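Local coordinates for ArtJ (PDB 2PVU), which binds arginine, lysine and histidine and probably delivers them to its cognate ABC transporter for uptake, at residues D69-V74 with M103-I108. Numbering follows the deposited sequence.
With LYS (lysine), chain E.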
ATOM      1  N   ASP A  69      -5.840  -1.797  11.636  1.00 22.69           N
ATOM      2  CA  ASP A  69      -7.091  -1.570  12.349  1.00 22.63           C
ATOM      3  C   ASP A  69      -8.253  -2.017  11.470  1.00 22.04           C
ATOM      4  O   ASP A  69      -9.232  -2.554  11.962  1.00 21.89           O
ATOM      5  CB  ASP A  69      -7.285  -0.101  12.706  1.00 22.96           C
ATOM      6  CG  ASP A  69      -6.333   0.375  13.793  1.00 26.06           C
ATOM      7  OD1 ASP A  69      -5.684  -0.473  14.453  1.00 25.43           O
ATOM      8  OD2 ASP A  69      -6.258   1.610  13.978  1.00 27.51           O
ATOM      9  N   LEU A  70      -8.155  -1.751  10.177  1.00 21.35           N
ATOM     10  CA  LEU A  70      -9.234  -2.163   9.295  1.00 21.27           C
ATOM     11  C   LEU A  70      -9.328  -3.681   9.257  1.00 20.72           C
ATOM     12  O   LEU A  70     -10.417  -4.241   9.384  1.00 20.11           O
ATOM     13  CB  LEU A  70      -9.064  -1.578   7.887  1.00 23.04           C
ATOM     14  CG  LEU A  70     -10.108  -2.038   6.870  1.00 24.51           C
ATOM     15  CD1 LEU A  70     -11.532  -1.555   7.215  1.00 26.97           C
ATOM     16  CD2 LEU A  70      -9.728  -1.549   5.506  1.00 23.32           C
ATOM     17  N   LEU A  71      -8.192  -4.368   9.115  1.00 20.70           N
ATOM     18  CA  LEU A  71      -8.196  -5.845   9.129  1.00 20.45           C
ATOM     19  C   LEU A  71      -8.869  -6.413  10.396  1.00 20.74           C
ATOM     20  O   LEU A  71      -9.687  -7.311  10.316  1.00 21.50           O
ATOM     21  CB  LEU A  71      -6.762  -6.395   8.961  1.00 20.38           C
ATOM     22  CG  LEU A  71      -6.610  -7.932   8.955  1.00 20.53           C
ATOM     23  CD1 LEU A  71      -7.162  -8.544   7.679  1.00 19.97           C
ATOM     24  CD2 LEU A  71      -5.132  -8.290   9.178  1.00 22.10           C
ATOM     25  N   ASP A  72      -8.557  -5.862  11.553  1.00 20.81           N
ATOM     26  CA  ASP A  72      -9.168  -6.355  12.786  1.00 22.92           C
ATOM     27  C   ASP A  72     -10.679  -6.199  12.793  1.00 22.02           C
ATOM     28  O   ASP A  72     -11.406  -7.103  13.207  1.00 22.97           O
ATOM     29  CB  ASP A  72      -8.587  -5.616  13.983  1.00 22.95           C
ATOM     30  CG  ASP A  72      -8.910  -6.323  15.269  1.00 28.93           C
ATOM     31  OD1 ASP A  72      -8.572  -7.533  15.362  1.00 31.96           O
ATOM     32  OD2 ASP A  72      -9.536  -5.694  16.144  1.00 29.19           O
ATOM     33  N   ALA A  73     -11.158  -5.035  12.373  1.00 21.40           N
ATOM     34  CA  ALA A  73     -12.618  -4.822  12.231  1.00 21.54           C
ATOM     35  C   ALA A  73     -13.241  -5.808  11.248  1.00 21.26           C
ATOM     36  O   ALA A  73     -14.305  -6.416  11.497  1.00 21.14           O
ATOM     37  CB  ALA A  73     -12.866  -3.421  11.743  1.00 21.39           C
ATOM     38  N   VAL A  74     -12.597  -5.936  10.099  1.00 21.32           N
ATOM     39  CA  VAL A  74     -13.117  -6.813   9.068  1.00 21.87           C
ATOM     40  C   VAL A  74     -13.164  -8.290   9.531  1.00 21.98           C
ATOM     41  O   VAL A  74     -14.208  -8.934   9.435  1.00 22.67           O
ATOM     42  CB  VAL A  74     -12.318  -6.606   7.758  1.00 20.39           C
ATOM     43  CG1 VAL A  74     -12.558  -7.717   6.804  1.00 22.74           C
ATOM     44  CG2 VAL A  74     -12.708  -5.224   7.117  1.00 20.41           C
ATOM     45  N   MET A 103      -4.114 -14.786   3.009  1.00 20.96           N
ATOM     46  CA  MET A 103      -4.688 -13.452   2.798  1.00 22.64           C
ATOM     47  C   MET A 103      -3.582 -12.439   2.976  1.00 21.57           C
ATOM     48  O   MET A 103      -2.612 -12.695   3.722  1.00 22.38           O
ATOM     49  CB  MET A 103      -5.742 -13.204   3.907  1.00 23.09           C
ATOM     50  CG  MET A 103      -6.530 -11.925   3.733  1.00 27.32           C
ATOM     51  SD  MET A 103      -7.781 -11.862   5.030  1.00 25.62           S
ATOM     52  CE  MET A 103      -8.401 -10.224   4.678  1.00 25.24           C
ATOM     53  N   GLY A 104      -3.720 -11.298   2.303  1.00 21.73           N
ATOM     54  CA  GLY A 104      -2.785 -10.206   2.517  1.00 22.86           C
ATOM     55  C   GLY A 104      -3.509  -8.885   2.650  1.00 22.44           C
ATOM     56  O   GLY A 104      -4.579  -8.685   2.062  1.00 20.87           O
ATOM     57  N   ILE A 105      -2.918  -7.969   3.402  1.00 21.60           N
ATOM     58  CA  ILE A 105      -3.362  -6.559   3.402  1.00 21.83           C
ATOM     59  C   ILE A 105      -2.081  -5.752   3.560  1.00 20.93           C
ATOM     60  O   ILE A 105      -1.271  -6.050   4.439  1.00 20.97           O
ATOM     61  CB  ILE A 105      -4.466  -6.208   4.498  1.00 21.57           C
ATOM     62  CG1 ILE A 105      -5.110  -4.826   4.210  1.00 23.92           C
ATOM     63  CG2 ILE A 105      -3.929  -6.309   5.898  1.00 21.17           C
ATOM     64  CD1 ILE A 105      -6.155  -4.396   5.200  1.00 21.34           C
ATOM     65  N   SER A 106      -1.835  -4.823   2.631  1.00 22.43           N
ATOM     66  CA  SER A 106      -0.495  -4.194   2.583  1.00 22.07           C
ATOM     67  C   SER A 106      -0.483  -3.015   1.585  1.00 22.56           C
ATOM     68  O   SER A 106       0.498  -2.883   0.820  1.00 22.05           O
ATOM     69  CB  SER A 106       0.555  -5.261   2.188  1.00 22.65           C
ATOM     70  OG  SER A 106       1.906  -4.918   2.516  1.00 23.16           O
ATOM     71  N   GLY A 107      -1.553  -2.206   1.573  1.00 19.49           N
ATOM     72  CA  GLY A 107      -1.624  -1.015   0.682  1.00 19.03           C
ATOM     73  C   GLY A 107      -1.530  -1.509  -0.762  1.00 19.56           C
ATOM     74  O   GLY A 107      -0.921  -0.871  -1.593  1.00 20.62           O
ATOM     75  N   ILE A 108      -2.168  -2.631  -1.050  1.00 20.20           N
ATOM     76  CA  ILE A 108      -2.052  -3.296  -2.398  1.00 19.88           C
ATOM     77  C   ILE A 108      -3.060  -2.829  -3.411  1.00 22.04           C
ATOM     78  O   ILE A 108      -4.261  -3.077  -3.254  1.00 23.08           O
ATOM     79  CB  ILE A 108      -2.211  -4.843  -2.295  1.00 19.42           C
ATOM     80  CG1 ILE A 108      -1.256  -5.373  -1.214  1.00 19.62           C
ATOM     81  CG2 ILE A 108      -1.910  -5.496  -3.728  1.00 21.37           C
ATOM     82  CD1 ILE A 108      -1.634  -6.832  -0.698  1.00 21.67           C
TER
HETATM   83  N   LYS E 301      -0.070   0.409  -3.876  1.00 18.22           N
HETATM   84  CA  LYS E 301       1.221   0.100  -4.578  1.00 18.47           C
HETATM   85  C   LYS E 301       1.159  -1.322  -5.151  1.00 18.55           C
HETATM   86  O   LYS E 301       2.050  -1.735  -5.878  1.00 18.43           O
HETATM   87  CB  LYS E 301       2.390   0.199  -3.605  1.00 17.63           C
HETATM   88  CG  LYS E 301       2.229  -0.770  -2.408  1.00 18.32           C
HETATM   89  CD  LYS E 301       3.582  -1.039  -1.715  1.00 16.58           C
HETATM   90  CE  LYS E 301       3.338  -1.530  -0.296  1.00 21.26           C
HETATM   91  NZ  LYS E 301       4.666  -2.003   0.370  1.00 22.20           N
HETATM   92  OXT LYS E 301       0.212  -2.091  -4.872  1.00 18.05           O
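One lobe of this two-lobed, family 3 solute-binding protein packs helix 66-78 over its parallel sheet, and L71 with M103 and I105 forms part of that helix-to-sheet core. From the helix, L71 runs past both partners in the opposite sense to their side chains, one methyl to each: CD1 meets the terminal methyl CE of M103 at 3.7 Å, while CD2 lies 4.0 Å from CG2 of I105. The M103 chain is extended all the way to its tip, chi1 -174° and chi3 174°, and CE ends against the leucine. I105 offers its branch methyl instead; CG1 is anti to the backbone N (chi1 -166°) and CG2 sits between that N and the carbonyl carbon, where it also comes within 4.2 Å of L71 CB. All three residues are buried and the contact is purely apolar. Next in the chain after I105 come S106, G107 and I108 of the ligand pocket, where N of the bound lysine donates a hydrogen bond to O of G107 at 2.8 Å and S106 O lies 3.3 Å from the ligand's CE. M103 and I105 bond through their backbones to G47 of the central strand 44-48, both rest on M228 of strand 224-231, and V240 of helix 237-249 touches both M103 and V74.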